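Nonsense-mediated mRNA decay factor SMG5 (Homo sapiens, PDB 2HWY) acts in nonsense-mediated mRNA decay, promoting dephosphorylation of UPF1 as an adapter thought to recruit protein phosphatase 2A, without RNase activity of its own. Local coordinates at residues 13-18 against 128-133; 20-25 against 154-159. All blocks are in the same frame, centred on the assembly; numbering follows the deposited sequence.

Contact 1: 13-18 against 128-133; sequences CHHLPV and NPSVLS
S130 faces the edges of two histidine rings, H14 and H15, in a thin contact at the protein surface. The two segments together bury 82 Å². The loop segment begins at N128, the last residue of strand 125-128. The backbone of N128 is hydrogen-bonded to V6 and D8, so this strand end is tied to strand 4-7, its parallel neighbour in the sheet. Next, CB of P129 points away from 13-18, and the side chain touches D8, while the backbone bonds with V153 at the start of helix 153-159.

This is the PIN domain of SMG5, built on a parallel sheet between helices. Segment 128-133 leaves the carboxyl end of strand 125-128, while 13-18 holds the break between the two helices that follow the neighbouring strand 4-7. In catalytic PIN domains this end of the sheet carries the acidic nuclease site, but SMG5 has no RNase activity by itself.

S130 makes the contact. Its OG lies anti to the carbonyl carbon (chi1 -65°), which directs the hydroxyl towards the histidines. The OG atom of S130 is 4.1 Å from CE1 of H15 and close to the plane of that ring. The same OG of S130 is 4.4 Å from ND1 of H14, again at the ring edge. Both distances are longer than van der Waals contact, so this is a loose proximity, and no hydrogen bond crosses. H14 ends helix 9-14, and one face of its ring has CB of C13 above its centre. H15 leaves helical geometry and takes the N-cap position of helix 16-25. Its carbonyl O receives a weak backbone hydrogen bond of 3.1 Å from N of V18. After S130, the chain enters a left-handed backbone conformation at V131 and departs from the histidines.

Contact 2: 20-25 against 154-159; sequences RQLATS and LDFYKQ
This is a side-by-side packing of two helices, 16-25 and 153-159, over the parallel sheet of the PIN domain. It is partly buried, and no hydrogen bond crosses it. The inner pair is L22 and F156. CD2 of L22 is 3.7 Å from CE2 of F156; it comes in at the ring edge, in the plane of the ring. CG of F156 is anti to the backbone N (chi1 -178°), which carries the ring to the L22 side. The outer pair is Q21 and Y157. Here CB and CG of Q21 lie alongside the OH end of the ring: CG of Q21 is 3.8 Å from OH of Y157 and 3.9 Å from CE1 of Y157. The amide N and O stay farther off, their plane 73° from the ring. Near the end of helix 16-25, OG of S25 donates a 3.0 Å hydrogen bond to the carbonyl O of L22, and it also bonds with N of R27. W160 touches both L22 and S25. On the sheet side of the helix pair, L22 and F156 share L5 of strand 4-7, while R20 and A23 pack helix 16-25 against Y56 of helix 48-63.

Contact 1 and contact 2 have centres about 10 Å apart and share helix 16-25. Contact 1 sits where that helix starts, and contact 2 occupies its later turns. L154 and Y157 of helix 153-159 join the two. CD2 of L154 lies 3.5 Å from CD2 of H15 and 3.6 Å from CG2 of V18. One turn further on, CB of Y157 is 3.8 Å from CG1 of V18. The packing is therefore continuous from the histidine corner to the helix pair. Contact 1 is the more surface-lying end of this seam, formed by polar side chains without a hydrogen bond, beside the carboxyl ends of the central strands. No ligand or metal is involved in either contact.

Contact 1: 13-18 against 128-133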
ATOM      1  N   CYS A  13      -3.573  -4.819  -5.879  1.00 26.21           N
ATOM      2  CA  CYS A  13      -4.240  -5.550  -6.969  1.00 26.51           C
ATOM      3  C   CYS A  13      -3.483  -6.774  -7.459  1.00 26.05           C
ATOM      4  O   CYS A  13      -4.107  -7.734  -7.879  1.00 25.98           O
ATOM      5  CB  CYS A  13      -4.521  -4.621  -8.153  1.00 26.77           C
ATOM      6  SG  CYS A  13      -5.999  -3.615  -7.880  1.00 29.78           S
ATOM      7  N   HIS A  14      -2.154  -6.726  -7.385  1.00 25.87           N
ATOM      8  CA  HIS A  14      -1.279  -7.713  -7.986  1.00 25.86           C
ATOM      9  C   HIS A  14      -0.424  -8.508  -7.004  1.00 25.80           C
ATOM     10  O   HIS A  14       0.182  -9.499  -7.399  1.00 26.63           O
ATOM     11  CB  HIS A  14      -0.339  -7.011  -8.937  1.00 25.89           C
ATOM     12  CG  HIS A  14      -1.029  -6.389 -10.105  1.00 26.42           C
ATOM     13  ND1 HIS A  14      -0.772  -5.100 -10.522  1.00 26.90           N
ATOM     14  CD2 HIS A  14      -1.975  -6.878 -10.942  1.00 26.50           C
ATOM     15  CE1 HIS A  14      -1.520  -4.828 -11.577  1.00 26.94           C
ATOM     16  NE2 HIS A  14      -2.265  -5.888 -11.848  1.00 25.83           N
ATOM     17  N   HIS A  15      -0.354  -8.086  -5.749  1.00 25.24           N
ATOM     18  CA  HIS A  15       0.556  -8.690  -4.782  1.00 24.81           C
ATOM     19  C   HIS A  15      -0.093  -8.701  -3.404  1.00 24.58           C
ATOM     20  O   HIS A  15       0.544  -8.413  -2.392  1.00 24.46           O
ATOM     21  CB  HIS A  15       1.881  -7.933  -4.740  1.00 24.83           C
ATOM     22  CG  HIS A  15       2.559  -7.832  -6.072  1.00 25.33           C
ATOM     23  ND1 HIS A  15       2.445  -6.722  -6.887  1.00 26.55           N
ATOM     24  CD2 HIS A  15       3.352  -8.702  -6.738  1.00 24.54           C
ATOM     25  CE1 HIS A  15       3.145  -6.912  -7.991  1.00 25.37           C
ATOM     26  NE2 HIS A  15       3.699  -8.109  -7.928  1.00 24.45           N
ATOM     27  N   LEU A  16      -1.367  -9.073  -3.388  1.00 24.14           N
ATOM     28  CA  LEU A  16      -2.141  -9.145  -2.179  1.00 23.90           C
ATOM     29  C   LEU A  16      -1.532 -10.083  -1.151  1.00 23.78           C
ATOM     30  O   LEU A  16      -1.593  -9.808   0.045  1.00 23.95           O
ATOM     31  CB  LEU A  16      -3.528  -9.612  -2.533  1.00 23.38           C
ATOM     32  CG  LEU A  16      -4.504  -9.731  -1.390  1.00 24.18           C
ATOM     33  CD1 LEU A  16      -4.674  -8.384  -0.677  1.00 25.36           C
ATOM     34  CD2 LEU A  16      -5.806 -10.227  -1.967  1.00 24.26           C
ATOM     35  N   PRO A  17      -0.970 -11.219  -1.600  1.00 23.92           N
ATOM     36  CA  PRO A  17      -0.363 -12.133  -0.606  1.00 23.97           C
ATOM     37  C   PRO A  17       0.902 -11.607   0.090  1.00 23.87           C
ATOM     38  O   PRO A  17       1.209 -12.036   1.188  1.00 23.96           O
ATOM     39  CB  PRO A  17      -0.058 -13.381  -1.433  1.00 23.95           C
ATOM     40  CG  PRO A  17      -0.968 -13.248  -2.663  1.00 23.58           C
ATOM     41  CD  PRO A  17      -0.908 -11.800  -2.955  1.00 23.46           C
ATOM     42  N   VAL A  18       1.614 -10.680  -0.531  1.00 24.06           N
ATOM     43  CA  VAL A  18       2.705  -9.979   0.138  1.00 24.27           C
ATOM     44  C   VAL A  18       2.136  -9.068   1.235  1.00 24.40           C
ATOM     45  O   VAL A  18       2.619  -9.062   2.381  1.00 24.05           O
ATOM     46  CB  VAL A  18       3.506  -9.135  -0.875  1.00 24.50           C
ATOM     47  CG1 VAL A  18       4.436  -8.169  -0.160  1.00 25.39           C
ATOM     48  CG2 VAL A  18       4.295 -10.048  -1.818  1.00 24.84           C
ATOM     49  N   ASN A 128       4.821   1.128  -0.806  1.00 26.75           N
ATOM     50  CA  ASN A 128       4.869  -0.063  -1.658  1.00 27.10           C
ATOM     51  C   ASN A 128       4.090   0.033  -2.979  1.00 27.32           C
ATOM     52  O   ASN A 128       2.870  -0.079  -2.934  1.00 27.64           O
ATOM     53  CB  ASN A 128       4.188  -1.191  -0.900  1.00 27.15           C
ATOM     54  CG  ASN A 128       5.014  -1.729   0.206  1.00 27.68           C
ATOM     55  OD1 ASN A 128       6.093  -1.210   0.536  1.00 29.08           O
ATOM     56  ND2 ASN A 128       4.522  -2.806   0.801  1.00 27.38           N
ATOM     57  N   PRO A 129       4.757   0.245  -4.141  1.00 27.80           N
ATOM     58  CA  PRO A 129       4.131   0.093  -5.454  1.00 28.20           C
ATOM     59  C   PRO A 129       4.567  -1.137  -6.267  1.00 28.41           C
ATOM     60  O   PRO A 129       5.214  -2.040  -5.742  1.00 28.06           O
ATOM     61  CB  PRO A 129       4.572   1.392  -6.151  1.00 27.65           C
ATOM     62  CG  PRO A 129       5.992   1.548  -5.689  1.00 27.66           C
ATOM     63  CD  PRO A 129       6.117   0.774  -4.344  1.00 28.26           C
ATOM     64  N   SER A 130       4.236  -1.130  -7.559  1.00 29.25           N
ATOM     65  CA  SER A 130       4.908  -1.953  -8.574  1.00 29.89           C
ATOM     66  C   SER A 130       5.739  -1.027  -9.520  1.00 30.49           C
ATOM     67  O   SER A 130       5.647   0.201  -9.428  1.00 30.55           O
ATOM     68  CB  SER A 130       3.958  -2.233  -9.733  1.00 29.69           C
ATOM     69  OG  SER A 130       2.867  -3.016  -9.280  1.00 30.31           O
ATOM     70  N   VAL A 131       6.255  -1.530 -10.691  1.00 31.10           N
ATOM     71  CA  VAL A 131       7.403  -0.859 -11.339  1.00 31.65           C
ATOM     72  C   VAL A 131       8.761  -0.481 -10.691  1.00 32.33           C
ATOM     73  O   VAL A 131       9.131   0.695 -10.602  1.00 32.44           O
ATOM     74  CB  VAL A 131       7.286   0.143 -12.524  1.00 31.78           C
ATOM     75  CG1 VAL A 131       8.664   0.418 -13.170  1.00 31.43           C
ATOM     76  CG2 VAL A 131       6.288  -0.374 -13.562  1.00 31.90           C
ATOM     77  N   LEU A 132       9.489  -1.498 -10.243  1.00 20.00           N
ATOM     78  CA  LEU A 132      10.533  -1.311  -9.242  1.00 20.00           C
ATOM     79  C   LEU A 132      11.650  -0.419  -9.772  1.00 20.00           C
ATOM     80  O   LEU A 132      11.818   0.714  -9.320  1.00 34.43           O
ATOM     81  CB  LEU A 132      11.102  -2.662  -8.804  1.00 20.00           C
ATOM     82  N   SER A 133      12.411  -0.937 -10.731  1.00 34.35           N
ATOM     83  CA  SER A 133      13.708  -0.366 -11.071  1.00 34.22           C
ATOM     84  C   SER A 133      13.855  -0.191 -12.579  1.00 34.26           C
ATOM     85  O   SER A 133      13.599  -1.118 -13.349  1.00 34.15           O
ATOM     86  CB  SER A 133      14.839  -1.245 -10.531  1.00 34.41           C
ATOM     87  OG  SER A 133      14.615  -1.586  -9.174  1.00 35.10           O
TER

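Contact 2: 20-25 against 154-159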
ATOM      1  N   ARG A  20      -0.798  -9.340   2.627  1.00 24.64           N
ATOM      2  CA  ARG A  20      -1.332 -10.208   3.678  1.00 24.97           C
ATOM      3  C   ARG A  20      -0.265 -10.550   4.701  1.00 24.76           C
ATOM      4  O   ARG A  20      -0.457 -10.369   5.886  1.00 24.61           O
ATOM      5  CB  ARG A  20      -1.915 -11.489   3.101  1.00 25.05           C
ATOM      6  CG  ARG A  20      -2.582 -12.400   4.156  1.00 25.66           C
ATOM      7  CD  ARG A  20      -3.091 -13.732   3.565  1.00 26.32           C
ATOM      8  NE  ARG A  20      -3.769 -13.502   2.290  1.00 27.29           N
ATOM      9  CZ  ARG A  20      -5.065 -13.239   2.139  1.00 28.03           C
ATOM     10  NH1 ARG A  20      -5.879 -13.184   3.189  1.00 30.04           N
ATOM     11  NH2 ARG A  20      -5.558 -13.038   0.917  1.00 28.03           N
ATOM     12  N   GLN A  21       0.868 -11.031   4.219  1.00 25.11           N
ATOM     13  CA  GLN A  21       1.996 -11.376   5.085  1.00 24.84           C
ATOM     14  C   GLN A  21       2.402 -10.216   5.980  1.00 24.58           C
ATOM     15  O   GLN A  21       2.547 -10.380   7.183  1.00 24.96           O
ATOM     16  CB  GLN A  21       3.196 -11.795   4.236  1.00 25.23           C
ATOM     17  CG  GLN A  21       4.170 -12.721   4.930  1.00 25.91           C
ATOM     18  CD  GLN A  21       3.575 -14.077   5.225  1.00 27.59           C
ATOM     19  OE1 GLN A  21       2.571 -14.479   4.624  1.00 29.16           O
ATOM     20  NE2 GLN A  21       4.181 -14.788   6.163  1.00 26.74           N
ATOM     21  N   LEU A  22       2.573  -9.041   5.388  1.00 24.19           N
ATOM     22  CA  LEU A  22       3.117  -7.878   6.107  1.00 23.81           C
ATOM     23  C   LEU A  22       2.122  -7.328   7.108  1.00 23.37           C
ATOM     24  O   LEU A  22       2.487  -6.993   8.226  1.00 23.13           O
ATOM     25  CB  LEU A  22       3.501  -6.784   5.113  1.00 23.57           C
ATOM     26  CG  LEU A  22       4.572  -7.248   4.130  1.00 23.42           C
ATOM     27  CD1 LEU A  22       4.507  -6.468   2.826  1.00 23.54           C
ATOM     28  CD2 LEU A  22       5.950  -7.174   4.767  1.00 23.42           C
ATOM     29  N   ALA A  23       0.862  -7.266   6.685  1.00 23.35           N
ATOM     30  CA  ALA A  23      -0.246  -6.768   7.496  1.00 23.36           C
ATOM     31  C   ALA A  23      -0.577  -7.695   8.654  1.00 23.04           C
ATOM     32  O   ALA A  23      -1.175  -7.292   9.650  1.00 22.70           O
ATOM     33  CB  ALA A  23      -1.467  -6.601   6.615  1.00 23.41           C
ATOM     34  N   THR A  24      -0.219  -8.954   8.485  1.00 23.51           N
ATOM     35  CA  THR A  24      -0.434  -9.988   9.492  1.00 23.75           C
ATOM     36  C   THR A  24       0.821 -10.166  10.322  1.00 23.94           C
ATOM     37  O   THR A  24       0.770 -10.769  11.399  1.00 23.86           O
ATOM     38  CB  THR A  24      -0.843 -11.326   8.821  1.00 23.75           C
ATOM     39  OG1 THR A  24      -2.239 -11.266   8.508  1.00 23.62           O
ATOM     40  CG2 THR A  24      -0.579 -12.542   9.715  1.00 24.15           C
ATOM     41  N   SER A  25       1.942  -9.635   9.825  1.00 24.02           N
ATOM     42  CA  SER A  25       3.214  -9.778  10.516  1.00 23.98           C
ATOM     43  C   SER A  25       3.068  -9.226  11.920  1.00 24.42           C
ATOM     44  O   SER A  25       3.603  -9.804  12.870  1.00 25.18           O
ATOM     45  CB  SER A  25       4.368  -9.090   9.763  1.00 23.77           C
ATOM     46  OG  SER A  25       4.578  -7.754  10.173  1.00 22.61           O
ATOM     47  N   LEU A 154       7.638  -6.576  -4.040  1.00 20.88           N
ATOM     48  CA  LEU A 154       8.506  -7.761  -3.994  1.00 21.02           C
ATOM     49  C   LEU A 154       9.960  -7.461  -3.609  1.00 21.15           C
ATOM     50  O   LEU A 154      10.632  -8.332  -3.053  1.00 21.54           O
ATOM     51  CB  LEU A 154       8.472  -8.528  -5.317  1.00 20.86           C
ATOM     52  CG  LEU A 154       7.082  -8.871  -5.869  1.00 20.45           C
ATOM     53  CD1 LEU A 154       7.222  -9.901  -6.942  1.00 20.11           C
ATOM     54  CD2 LEU A 154       6.141  -9.360  -4.787  1.00 19.73           C
ATOM     55  N   ASP A 155      10.458  -6.250  -3.916  1.00 20.00           N
ATOM     56  CA  ASP A 155      11.777  -5.851  -3.440  1.00 20.00           C
ATOM     57  C   ASP A 155      11.800  -5.729  -1.919  1.00 20.00           C
ATOM     58  O   ASP A 155      12.629  -6.282  -1.245  1.00 20.58           O
ATOM     59  CB  ASP A 155      12.200  -4.526  -4.079  1.00 20.00           C
ATOM     60  N   PHE A 156      10.795  -5.029  -1.397  1.00 21.65           N
ATOM     61  CA  PHE A 156      10.641  -4.895   0.047  1.00 22.01           C
ATOM     62  C   PHE A 156      10.460  -6.289   0.679  1.00 22.16           C
ATOM     63  O   PHE A 156      11.089  -6.612   1.688  1.00 21.83           O
ATOM     64  CB  PHE A 156       9.449  -3.977   0.360  1.00 22.22           C
ATOM     65  CG  PHE A 156       9.227  -3.734   1.838  1.00 22.29           C
ATOM     66  CD1 PHE A 156       9.795  -2.638   2.476  1.00 21.53           C
ATOM     67  CD2 PHE A 156       8.421  -4.595   2.584  1.00 22.98           C
ATOM     68  CE1 PHE A 156       9.575  -2.411   3.834  1.00 21.91           C
ATOM     69  CE2 PHE A 156       8.207  -4.377   3.946  1.00 22.42           C
ATOM     70  CZ  PHE A 156       8.791  -3.278   4.568  1.00 22.17           C
ATOM     71  N   TYR A 157       9.634  -7.117   0.044  1.00 22.50           N
ATOM     72  CA  TYR A 157       9.273  -8.416   0.595  1.00 22.64           C
ATOM     73  C   TYR A 157      10.440  -9.377   0.652  1.00 22.74           C
ATOM     74  O   TYR A 157      10.657 -10.068   1.655  1.00 22.47           O
ATOM     75  CB  TYR A 157       8.158  -9.080  -0.215  1.00 22.83           C
ATOM     76  CG  TYR A 157       7.760 -10.365   0.436  1.00 22.81           C
ATOM     77  CD1 TYR A 157       7.232 -10.357   1.730  1.00 23.73           C
ATOM     78  CD2 TYR A 157       7.980 -11.590  -0.182  1.00 22.95           C
ATOM     79  CE1 TYR A 157       6.891 -11.524   2.376  1.00 22.84           C
ATOM     80  CE2 TYR A 157       7.646 -12.765   0.456  1.00 22.90           C
ATOM     81  CZ  TYR A 157       7.097 -12.721   1.739  1.00 23.22           C
ATOM     82  OH  TYR A 157       6.749 -13.877   2.401  1.00 24.55           O
ATOM     83  N   LYS A 158      11.179  -9.432  -0.446  1.00 22.93           N
ATOM     84  CA  LYS A 158      12.338 -10.280  -0.509  1.00 23.18           C
ATOM     85  C   LYS A 158      13.428  -9.745   0.451  1.00 23.34           C
ATOM     86  O   LYS A 158      14.090 -10.533   1.134  1.00 23.41           O
ATOM     87  CB  LYS A 158      12.764 -10.493  -1.976  1.00 23.03           C
ATOM     88  CG  LYS A 158      11.626 -11.174  -2.823  1.00 22.90           C
ATOM     89  CD  LYS A 158      12.117 -12.241  -3.805  1.00 23.28           C
ATOM     90  CE  LYS A 158      12.278 -13.623  -3.140  1.00 24.50           C
ATOM     91  NZ  LYS A 158      13.361 -14.518  -3.748  1.00 22.73           N
ATOM     92  N   GLN A 159      13.564  -8.426   0.588  1.00 23.78           N
ATOM     93  CA  GLN A 159      14.440  -7.882   1.654  1.00 24.21           C
ATOM     94  C   GLN A 159      13.961  -8.282   3.080  1.00 24.30           C
ATOM     95  O   GLN A 159      14.769  -8.592   3.961  1.00 23.92           O
ATOM     96  CB  GLN A 159      14.598  -6.346   1.558  1.00 24.35           C
ATOM     97  CG  GLN A 159      15.875  -5.857   0.819  1.00 24.09           C
ATOM     98  CD  GLN A 159      16.455  -4.551   1.398  1.00 24.52           C
ATOM     99  OE1 GLN A 159      15.755  -3.791   2.074  1.00 24.50           O
ATOM    100  NE2 GLN A 159      17.746  -4.295   1.131  1.00 24.23           N
TER